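Local coordinates for probable tRNA pseudouridine synthase D (Methanosarcina mazei, PDB 1Z2Z), which probably isomerises uridine 13 of transfer RNAs to pseudouridine, as a member of the TruD family of pseudouridine synthases, at residues D158-Q163 with V392-E397; L14-T19 with L426-K431; N133-T138 with L412-P417. All coordinates share one frame; numbering follows the deposited sequence.

In the fold
Interaction 1 sets the end of helix 146-163 against the loop before strand 398-400, interaction 2 joins the N-terminal loop to helix 423-430, and interaction 3 pairs strand 130-142 with strand 408-417 in the mixed sheet. The side chain of its Phe135 is about 6 Å from that of Asp86, the predicted nucleophile; interactions 1 and 2 lie away from this residue. The centre of interaction 1 is about 12 Å from those of interactions 2 and 3, which are about 17 Å apart, and Lys395 joins Glu413 through the backbone. Tyr429 links all three, meeting Ile160 and Pro394 of interaction 1 and Leu412 of interaction 3. Glu159 also bonds the backbone of Asp18, at the loop of interaction 2.

Interaction 1: residues D158-Q163 with V392-E397; sequences DEILAQ and VKPKFE
Leu161 and Lys393 mark the closest backbone approach, with CA atoms 6.2 Å apart, where the last turns of helix 146-163 come up against an extended, irregular segment, 392-397. No hydrogen bond crosses the gap, and the contact is made by side chains. Ile160 presents its CG2 branch to the loop, 4.3 Å from Val392 CG2 and 4.4 Å from Pro394 CD. Its CG1 stands beside the backbone N (chi1 -71°), which leaves CG2 anti to it, and this methyl faces both the valine branch and the proline ring as well as the carbonyl of Val392. The loop joins strand 389-391 to strand 398-400, so the contact sets the C-terminal end of a helix beside a connection that borders the mixed sheet of this pseudouridine synthase. On the buried side, Tyr429 of helix 423-430 touches both Ile160 and Pro394, while Val392 and Pro394 reach strand 408-417 at Leu416 and Phe414. Leu161 lies on the exposed side, where its side chain slants across that of Lys393. Its CD1 methyl rests 3.6 Å from Lys393 CG, on the aliphatic part of the lysine. The lysine chain runs out extended and bends only at its end, bringing the ammonium alongside the leucine methyls.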
loop_
_atom_site.group_PDB
_atom_site.type_symbol
_atom_site.label_atom_id
_atom_site.label_comp_id
_atom_site.label_asym_id
_atom_site.label_seq_id
_atom_site.Cartn_x
_atom_site.Cartn_y
_atom_site.Cartn_z
ATOM N N ASP A 158 -21.337 9.605 3.735
ATOM C CA ASP A 158 -21.509 11.050 3.864
ATOM C C ASP A 158 -20.267 11.743 4.406
ATOM O O ASP A 158 -19.753 12.680 3.790
ATOM C CB ASP A 158 -22.689 11.393 4.779
ATOM C CG ASP A 158 -22.477 12.711 5.535
ATOM O OD1 ASP A 158 -21.778 12.711 6.576
ATOM O OD2 ASP A 158 -22.996 13.756 5.082
ATOM N N GLU A 159 -19.792 11.307 5.568
ATOM C CA GLU A 159 -18.614 11.935 6.144
ATOM C C GLU A 159 -17.477 11.849 5.160
ATOM O O GLU A 159 -16.711 12.798 4.998
ATOM C CB GLU A 159 -18.223 11.274 7.467
ATOM C CG GLU A 159 -19.044 11.773 8.642
ATOM C CD GLU A 159 -18.670 11.123 9.955
ATOM O OE1 GLU A 159 -17.492 11.209 10.363
ATOM O OE2 GLU A 159 -19.562 10.521 10.590
ATOM N N ILE A 160 -17.383 10.712 4.480
ATOM C CA ILE A 160 -16.322 10.511 3.503
ATOM C C ILE A 160 -16.459 11.487 2.348
ATOM O O ILE A 160 -15.527 12.223 2.023
ATOM C CB ILE A 160 -16.339 9.077 2.967
ATOM C CG1 ILE A 160 -15.861 8.120 4.057
ATOM C CG2 ILE A 160 -15.449 8.969 1.751
ATOM C CD1 ILE A 160 -15.844 6.676 3.635
ATOM N N LEU A 161 -17.633 11.492 1.737
ATOM C CA LEU A 161 -17.892 12.376 0.619
ATOM C C LEU A 161 -17.574 13.814 1.004
ATOM O O LEU A 161 -17.042 14.576 0.197
ATOM C CB LEU A 161 -19.354 12.244 0.187
ATOM C CG LEU A 161 -19.631 11.854 -1.275
ATOM C CD1 LEU A 161 -18.743 10.688 -1.717
ATOM C CD2 LEU A 161 -21.099 11.493 -1.415
ATOM N N ALA A 162 -17.884 14.165 2.250
ATOM C CA ALA A 162 -17.654 15.513 2.772
ATOM C C ALA A 162 -16.183 15.814 3.046
ATOM O O ALA A 162 -15.682 16.882 2.689
ATOM C CB ALA A 162 -18.463 15.715 4.046
ATOM N N GLN A 163 -15.499 14.881 3.695
ATOM C CA GLN A 163 -14.091 15.068 4.013
ATOM C C GLN A 163 -13.235 14.990 2.753
ATOM O O GLN A 163 -12.034 15.271 2.783
ATOM C CB GLN A 163 -13.624 14.002 5.001
ATOM C CG GLN A 163 -12.151 14.125 5.293
ATOM C CD GLN A 163 -11.587 12.918 5.997
ATOM O OE1 GLN A 163 -11.697 11.786 5.507
ATOM N NE2 GLN A 163 -10.959 13.149 7.150
ATOM N N VAL A 392 -11.779 9.505 -3.166
ATOM C CA VAL A 392 -12.633 8.319 -3.254
ATOM C C VAL A 392 -14.103 8.713 -3.127
ATOM O O VAL A 392 -14.475 9.464 -2.232
ATOM C CB VAL A 392 -12.319 7.278 -2.136
ATOM C CG1 VAL A 392 -11.044 6.533 -2.452
ATOM C CG2 VAL A 392 -12.174 7.965 -0.802
ATOM N N LYS A 393 -14.934 8.207 -4.027
ATOM C CA LYS A 393 -16.362 8.498 -3.994
ATOM C C LYS A 393 -17.128 7.187 -4.133
ATOM O O LYS A 393 -17.727 6.910 -5.172
ATOM C CB LYS A 393 -16.732 9.450 -5.133
ATOM C CG LYS A 393 -18.193 9.850 -5.150
ATOM C CD LYS A 393 -18.432 11.021 -6.079
ATOM C CE LYS A 393 -19.848 11.503 -5.909
ATOM N NZ LYS A 393 -20.131 11.603 -4.448
ATOM N N PRO A 394 -17.120 6.365 -3.073
ATOM C CA PRO A 394 -17.794 5.064 -3.041
ATOM C C PRO A 394 -19.306 5.082 -3.176
ATOM O O PRO A 394 -19.944 6.118 -2.999
ATOM C CB PRO A 394 -17.329 4.469 -1.712
ATOM C CG PRO A 394 -17.137 5.672 -0.856
ATOM C CD PRO A 394 -16.461 6.643 -1.785
ATOM N N LYS A 395 -19.860 3.918 -3.512
ATOM C CA LYS A 395 -21.299 3.719 -3.684
ATOM C C LYS A 395 -21.670 2.422 -2.955
ATOM O O LYS A 395 -21.382 1.328 -3.436
ATOM C CB LYS A 395 -21.631 3.604 -5.176
ATOM C CG LYS A 395 -21.294 4.857 -5.984
ATOM C CD LYS A 395 -21.348 4.621 -7.501
ATOM C CE LYS A 395 -20.143 3.812 -8.000
ATOM N NZ LYS A 395 -20.126 3.604 -9.485
ATOM N N PHE A 396 -22.308 2.553 -1.794
ATOM C CA PHE A 396 -22.688 1.393 -0.993
ATOM C C PHE A 396 -24.007 0.755 -1.414
ATOM O O PHE A 396 -24.792 1.334 -2.166
ATOM C CB PHE A 396 -22.740 1.783 0.489
ATOM C CG PHE A 396 -23.771 2.823 0.801
ATOM C CD1 PHE A 396 -25.085 2.455 1.077
ATOM C CD2 PHE A 396 -23.444 4.175 0.769
ATOM C CE1 PHE A 396 -26.061 3.417 1.307
ATOM C CE2 PHE A 396 -24.410 5.144 0.996
ATOM C CZ PHE A 396 -25.723 4.767 1.268
ATOM N N GLU A 397 -24.232 -0.451 -0.906
ATOM C CA GLU A 397 -25.416 -1.248 -1.198
ATOM C C GLU A 397 -25.520 -2.275 -0.069
ATOM O O GLU A 397 -24.693 -3.184 0.028
ATOM C CB GLU A 397 -25.227 -1.953 -2.548
ATOM C CG GLU A 397 -26.313 -2.953 -2.947
ATOM C CD GLU A 397 -27.550 -2.283 -3.515
ATOM O OE1 GLU A 397 -27.405 -1.422 -4.409
ATOM O OE2 GLU A 397 -28.665 -2.634 -3.078
#

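Interaction 2: residues L14-T19 with L426-K431; sequences LYSTDT and LREYMK
Leu14 O lies at the edge of the Arg427 guanidinium, near its plane, and accepts from NH2; the bond is modelled too short for its length to be trusted. Arg427 NH2 also lies 3.5 Å from Glu428 OE1 in a salt bridge within the helix, and Arg427 NH1 has a second carboxylate partner in Glu7. Tyr15 fits its ring between two basic side chains. Its CD1 and CE1 side lies over a face of the Arg427 guanidinium, the planes only 12° apart, while Lys431 crosses the ring with its methylenes. Lys431 CG sits 3.4 Å from the Tyr15 ring centroid, 22° off the normal, a CH-pi contact over the face. Ser16 brings its backbone N within 3.0 Å of Glu428 OE2 and sends its hydroxyl to the side-chain amide of Gln163. Thr17 donates twice to Glu428 OE2: from its N at 3.2 Å, nearly in line with the C-O bond, and from OG1, on the anti side of the carboxylate. Thr17 OG1 in turn accepts from Lys431 NZ at 2.7 Å. Thr19 completes the grip on the buried ammonium, its OG1 2.6 Å from Lys431 NZ and its carbonyl a weaker acceptor; Thr156 is a further partner of that hydroxyl. Bent at its last torsion (chi4 69°), Lys431 also reaches back to Glu428 O, 2.8 Å from NZ, so that three good bonds and one weak one hold the ammonium. Lys431 is the first residue to leave helix 423-430, with positive phi, and at this helix C-terminus it ties back to Glu428 O and, with Arg427 and Glu428, joins the helix end to the N-terminal loop.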
loop_
_atom_site.group_PDB
_atom_site.type_symbol
_atom_site.label_atom_id
_atom_site.label_comp_id
_atom_site.label_asym_id
_atom_site.label_seq_id
_atom_site.Cartn_x
_atom_site.Cartn_y
_atom_site.Cartn_z
ATOM N N LEU A 14 -6.670 5.751 14.609
ATOM C CA LEU A 14 -8.026 6.271 14.640
ATOM C C LEU A 14 -8.717 6.110 13.306
ATOM O O LEU A 14 -8.315 5.284 12.499
ATOM C CB LEU A 14 -8.014 7.743 15.044
ATOM C CG LEU A 14 -7.163 8.647 14.162
ATOM C CD1 LEU A 14 -8.007 9.374 13.125
ATOM C CD2 LEU A 14 -6.485 9.637 15.060
ATOM N N TYR A 15 -9.746 6.923 13.085
ATOM C CA TYR A 15 -10.549 6.874 11.867
ATOM C C TYR A 15 -11.096 8.262 11.536
ATOM O O TYR A 15 -11.673 8.924 12.402
ATOM C CB TYR A 15 -11.730 5.921 12.072
ATOM C CG TYR A 15 -11.359 4.494 12.418
ATOM C CD1 TYR A 15 -11.079 3.566 11.417
ATOM C CD2 TYR A 15 -11.330 4.054 13.744
ATOM C CE1 TYR A 15 -10.790 2.233 11.725
ATOM C CE2 TYR A 15 -11.040 2.718 14.061
ATOM C CZ TYR A 15 -10.774 1.817 13.046
ATOM O OH TYR A 15 -10.492 0.504 13.333
ATOM N N SER A 16 -10.936 8.700 10.289
ATOM C CA SER A 16 -11.439 10.014 9.887
ATOM C C SER A 16 -12.962 10.068 10.081
ATOM O O SER A 16 -13.555 11.143 10.221
ATOM C CB SER A 16 -11.094 10.298 8.422
ATOM O OG SER A 16 -12.105 9.827 7.550
ATOM N N THR A 17 -13.591 8.899 10.094
ATOM C CA THR A 17 -15.032 8.815 10.280
ATOM C C THR A 17 -15.335 8.370 11.713
ATOM O O THR A 17 -14.605 7.559 12.282
ATOM C CB THR A 17 -15.645 7.792 9.315
ATOM O OG1 THR A 17 -15.121 6.495 9.616
ATOM C CG2 THR A 17 -15.315 8.147 7.869
ATOM N N ASP A 18 -16.408 8.900 12.294
ATOM C CA ASP A 18 -16.792 8.538 13.662
ATOM C C ASP A 18 -17.907 7.484 13.675
ATOM O O ASP A 18 -18.524 7.234 14.712
ATOM C CB ASP A 18 -17.269 9.777 14.414
ATOM C CG ASP A 18 -18.425 10.453 13.721
ATOM O OD1 ASP A 18 -18.243 11.591 13.227
ATOM O OD2 ASP A 18 -19.513 9.834 13.655
ATOM N N THR A 19 -18.171 6.884 12.518
ATOM C CA THR A 19 -19.198 5.859 12.411
ATOM C C THR A 19 -18.724 4.587 13.090
ATOM O O THR A 19 -17.531 4.412 13.354
ATOM C CB THR A 19 -19.513 5.526 10.950
ATOM O OG1 THR A 19 -18.284 5.380 10.217
ATOM C CG2 THR A 19 -20.358 6.618 10.331
ATOM N N LEU A 426 -11.580 0.421 2.713
ATOM C CA LEU A 426 -12.325 -0.504 3.554
ATOM C C LEU A 426 -12.199 -0.243 5.045
ATOM O O LEU A 426 -13.178 -0.345 5.774
ATOM C CB LEU A 426 -11.881 -1.929 3.250
ATOM C CG LEU A 426 -12.278 -2.440 1.867
ATOM C CD1 LEU A 426 -11.741 -3.849 1.704
ATOM C CD2 LEU A 426 -13.794 -2.420 1.700
ATOM N N ARG A 427 -10.994 0.091 5.495
ATOM C CA ARG A 427 -10.761 0.364 6.907
ATOM C C ARG A 427 -11.772 1.366 7.504
ATOM O O ARG A 427 -12.248 1.176 8.618
ATOM C CB ARG A 427 -9.334 0.874 7.099
ATOM C CG ARG A 427 -8.875 0.896 8.544
ATOM C CD ARG A 427 -7.454 1.449 8.668
ATOM N NE ARG A 427 -7.461 2.873 8.974
ATOM C CZ ARG A 427 -7.515 3.378 10.203
ATOM N NH1 ARG A 427 -7.556 2.582 11.261
ATOM N NH2 ARG A 427 -7.550 4.688 10.372
ATOM N N GLU A 428 -12.113 2.426 6.774
ATOM C CA GLU A 428 -13.067 3.401 7.299
ATOM C C GLU A 428 -14.489 2.837 7.336
ATOM O O GLU A 428 -15.349 3.349 8.055
ATOM C CB GLU A 428 -13.050 4.698 6.473
ATOM C CG GLU A 428 -11.706 5.434 6.449
ATOM C CD GLU A 428 -11.221 5.881 7.827
ATOM O OE1 GLU A 428 -10.042 5.584 8.156
ATOM O OE2 GLU A 428 -12.001 6.528 8.576
ATOM N N TYR A 429 -14.731 1.786 6.556
ATOM C CA TYR A 429 -16.046 1.151 6.515
ATOM C C TYR A 429 -16.191 -0.018 7.463
ATOM O O TYR A 429 -17.276 -0.256 7.987
ATOM C CB TYR A 429 -16.380 0.641 5.119
ATOM C CG TYR A 429 -16.894 1.706 4.206
ATOM C CD1 TYR A 429 -16.017 2.548 3.540
ATOM C CD2 TYR A 429 -18.266 1.886 4.015
ATOM C CE1 TYR A 429 -16.487 3.540 2.704
ATOM C CE2 TYR A 429 -18.747 2.888 3.177
ATOM C CZ TYR A 429 -17.846 3.708 2.526
ATOM O OH TYR A 429 -18.285 4.709 1.701
HETATM N N MSE A 430 -15.111 -0.759 7.680
HETATM C CA MSE A 430 -15.182 -1.914 8.557
HETATM C C MSE A 430 -14.581 -1.665 9.913
HETATM O O MSE A 430 -14.979 -2.288 10.895
HETATM C CB MSE A 430 -14.470 -3.110 7.936
HETATM C CG MSE A 430 -15.173 -3.722 6.752
HETATM SE SE MSE A 430 -13.973 -4.942 5.852
HETATM C CE MSE A 430 -14.369 -6.549 6.863
ATOM N N LYS A 431 -13.610 -0.765 9.964
ATOM C CA LYS A 431 -12.926 -0.447 11.217
ATOM C C LYS A 431 -12.681 -1.713 12.029
ATOM O O LYS A 431 -13.170 -1.837 13.146
ATOM C CB LYS A 431 -13.748 0.551 12.051
ATOM C CG LYS A 431 -13.973 1.908 11.382
ATOM C CD LYS A 431 -14.538 2.936 12.350
ATOM C CE LYS A 431 -14.844 4.255 11.664
ATOM N NZ LYS A 431 -15.988 4.190 10.701
#

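Interaction 3: residues N133-T138 with L412-P417; sequences NDFRIT and LEFMLP
Asn133 and Leu416 begin an antiparallel ladder, a hydrogen-bonded pair linked by Asn133 N to Leu416 O (2.8 Å) and Leu416 N to Asn133 O, that continues through the non-hydrogen-bonded pair Asp134 and Met415, is interrupted at Glu413 and Phe414, and resumes with the hydrogen-bonded pair Ile137 and Leu412. At the interruption Phe135 N still donates to Phe414 O at 2.7 Å in a nearly straight bond. The Phe135 side chain bears on that of Phe414: its CB stands over the centre of the ring face, a CH-pi contact 4.2 Å from the Phe414 centroid. CG of Phe135 is anti to the carbonyl carbon (chi1 -71°), which carries its ring past that of Phe414, the two oblique to each other, with Phe135 CD1 3.7 Å from Phe414 CE1. Leu416 CB meets the Phe135 ring at its edge. Strand 130-142 is an inner strand of the mixed sheet, antiparallel both to strand 408-417 and to strand 33-39, whose Val35 also touches Phe135; the sheet belongs to the catalytic fold of pseudouridine synthases. Replacing Phe135 with an alanine would probably leave Leu416 and Phe414 CE1 without the ring they pack against, opening a gap there. The Phe135 side chain is about 6 Å from that of the predicted nucleophile Asp86. Arg136 and Glu413 run side by side and form a salt bridge, Arg136 NH2 to Glu413 OE2 at 2.6 Å. OE2 meets the guanidinium edge, but the planes stand 79° apart and the hydrogen bond is weak. Asp134 OD2 lies against CB of Met415, which is a selenomethionine whose end leads away.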
loop_
_atom_site.group_PDB
_atom_site.type_symbol
_atom_site.label_atom_id
_atom_site.label_comp_id
_atom_site.label_asym_id
_atom_site.label_seq_id
_atom_site.Cartn_x
_atom_site.Cartn_y
_atom_site.Cartn_z
ATOM N N ASN A 133 -8.328 1.110 -11.070
ATOM C CA ASN A 133 -8.963 -0.186 -10.851
ATOM C C ASN A 133 -10.362 -0.023 -10.232
ATOM O O ASN A 133 -10.512 0.554 -9.154
ATOM C CB ASN A 133 -8.088 -1.045 -9.917
ATOM C CG ASN A 133 -6.948 -1.771 -10.643
ATOM O OD1 ASN A 133 -5.887 -1.993 -10.070
ATOM N ND2 ASN A 133 -7.180 -2.169 -11.885
ATOM N N ASP A 134 -11.386 -0.510 -10.928
ATOM C CA ASP A 134 -12.760 -0.470 -10.424
ATOM C C ASP A 134 -12.896 -1.597 -9.424
ATOM O O ASP A 134 -12.448 -2.717 -9.682
ATOM C CB ASP A 134 -13.753 -0.705 -11.547
ATOM C CG ASP A 134 -14.130 0.557 -12.237
ATOM O OD1 ASP A 134 -14.705 0.493 -13.349
ATOM O OD2 ASP A 134 -13.856 1.626 -11.648
ATOM N N PHE A 135 -13.514 -1.302 -8.287
ATOM C CA PHE A 135 -13.706 -2.301 -7.252
ATOM C C PHE A 135 -15.178 -2.548 -6.999
ATOM O O PHE A 135 -16.028 -1.692 -7.264
ATOM C CB PHE A 135 -13.042 -1.889 -5.939
ATOM C CG PHE A 135 -11.541 -1.935 -5.974
ATOM C CD1 PHE A 135 -10.799 -0.784 -6.261
ATOM C CD2 PHE A 135 -10.866 -3.118 -5.709
ATOM C CE1 PHE A 135 -9.403 -0.806 -6.283
ATOM C CE2 PHE A 135 -9.477 -3.167 -5.723
ATOM C CZ PHE A 135 -8.739 -2.000 -6.012
ATOM N N ARG A 136 -15.458 -3.737 -6.484
ATOM C CA ARG A 136 -16.801 -4.198 -6.153
ATOM C C ARG A 136 -16.574 -5.192 -5.023
ATOM O O ARG A 136 -16.548 -6.395 -5.261
ATOM C CB ARG A 136 -17.404 -4.914 -7.358
ATOM C CG ARG A 136 -18.697 -5.649 -7.085
ATOM C CD ARG A 136 -19.880 -4.804 -7.483
ATOM N NE ARG A 136 -21.146 -5.402 -7.073
ATOM C CZ ARG A 136 -22.338 -4.869 -7.330
ATOM N NH1 ARG A 136 -23.441 -5.478 -6.916
ATOM N NH2 ARG A 136 -22.430 -3.730 -8.008
ATOM N N ILE A 137 -16.381 -4.690 -3.807
ATOM C CA ILE A 137 -16.132 -5.555 -2.658
ATOM C C ILE A 137 -17.423 -5.846 -1.911
ATOM O O ILE A 137 -18.365 -5.065 -1.967
ATOM C CB ILE A 137 -15.105 -4.912 -1.702
ATOM C CG1 ILE A 137 -13.843 -4.566 -2.492
ATOM C CG2 ILE A 137 -14.758 -5.865 -0.561
ATOM C CD1 ILE A 137 -12.801 -3.830 -1.683
ATOM N N THR A 138 -17.463 -6.981 -1.224
ATOM C CA THR A 138 -18.644 -7.389 -0.473
ATOM C C THR A 138 -18.257 -7.831 0.928
ATOM O O THR A 138 -17.497 -8.782 1.088
ATOM C CB THR A 138 -19.344 -8.568 -1.153
ATOM O OG1 THR A 138 -19.857 -8.149 -2.423
ATOM C CG2 THR A 138 -20.482 -9.096 -0.277
ATOM N N LEU A 412 -19.522 -2.603 -1.334
ATOM C CA LEU A 412 -18.777 -1.371 -1.578
ATOM C C LEU A 412 -18.122 -1.341 -2.953
ATOM O O LEU A 412 -17.192 -2.099 -3.203
ATOM C CB LEU A 412 -17.688 -1.205 -0.522
ATOM C CG LEU A 412 -18.138 -0.650 0.830
ATOM C CD1 LEU A 412 -17.040 -0.849 1.872
ATOM C CD2 LEU A 412 -18.487 0.830 0.665
ATOM N N GLU A 413 -18.576 -0.465 -3.845
ATOM C CA GLU A 413 -17.972 -0.392 -5.175
ATOM C C GLU A 413 -17.452 0.996 -5.496
ATOM O O GLU A 413 -18.218 1.950 -5.568
ATOM C CB GLU A 413 -18.979 -0.811 -6.235
ATOM C CG GLU A 413 -20.297 -0.118 -6.099
ATOM C CD GLU A 413 -21.346 -0.751 -6.969
ATOM O OE1 GLU A 413 -22.544 -0.414 -6.800
ATOM O OE2 GLU A 413 -20.968 -1.586 -7.824
ATOM N N PHE A 414 -16.147 1.107 -5.705
ATOM C CA PHE A 414 -15.549 2.398 -6.007
ATOM C C PHE A 414 -14.383 2.214 -6.972
ATOM O O PHE A 414 -14.284 1.182 -7.641
ATOM C CB PHE A 414 -15.071 3.023 -4.706
ATOM C CG PHE A 414 -14.197 2.112 -3.889
ATOM C CD1 PHE A 414 -12.827 2.064 -4.096
ATOM C CD2 PHE A 414 -14.737 1.308 -2.905
ATOM C CE1 PHE A 414 -12.010 1.209 -3.334
ATOM C CE2 PHE A 414 -13.925 0.456 -2.145
ATOM C CZ PHE A 414 -12.568 0.417 -2.359
HETATM N N MSE A 415 -13.515 3.213 -7.071
HETATM C CA MSE A 415 -12.354 3.081 -7.938
HETATM C C MSE A 415 -11.178 3.880 -7.447
HETATM O O MSE A 415 -11.338 4.965 -6.899
HETATM C CB MSE A 415 -12.678 3.476 -9.358
HETATM C CG MSE A 415 -13.000 4.898 -9.536
HETATM SE SE MSE A 415 -12.696 5.213 -11.377
HETATM C CE MSE A 415 -10.841 5.830 -11.154
ATOM N N LEU A 416 -9.994 3.321 -7.643
ATOM C CA LEU A 416 -8.758 3.939 -7.207
ATOM C C LEU A 416 -7.734 4.022 -8.359
ATOM O O LEU A 416 -7.825 3.279 -9.326
ATOM C CB LEU A 416 -8.206 3.129 -6.032
ATOM C CG LEU A 416 -8.587 3.550 -4.607
ATOM C CD1 LEU A 416 -9.969 4.143 -4.553
ATOM C CD2 LEU A 416 -8.468 2.349 -3.698
ATOM N N PRO A 417 -6.769 4.959 -8.284
ATOM C CA PRO A 417 -5.741 5.121 -9.324
ATOM C C PRO A 417 -4.535 4.241 -9.036
ATOM O O PRO A 417 -4.236 3.979 -7.876
ATOM C CB PRO A 417 -5.384 6.589 -9.203
ATOM C CG PRO A 417 -5.415 6.769 -7.705
ATOM C CD PRO A 417 -6.752 6.120 -7.372
#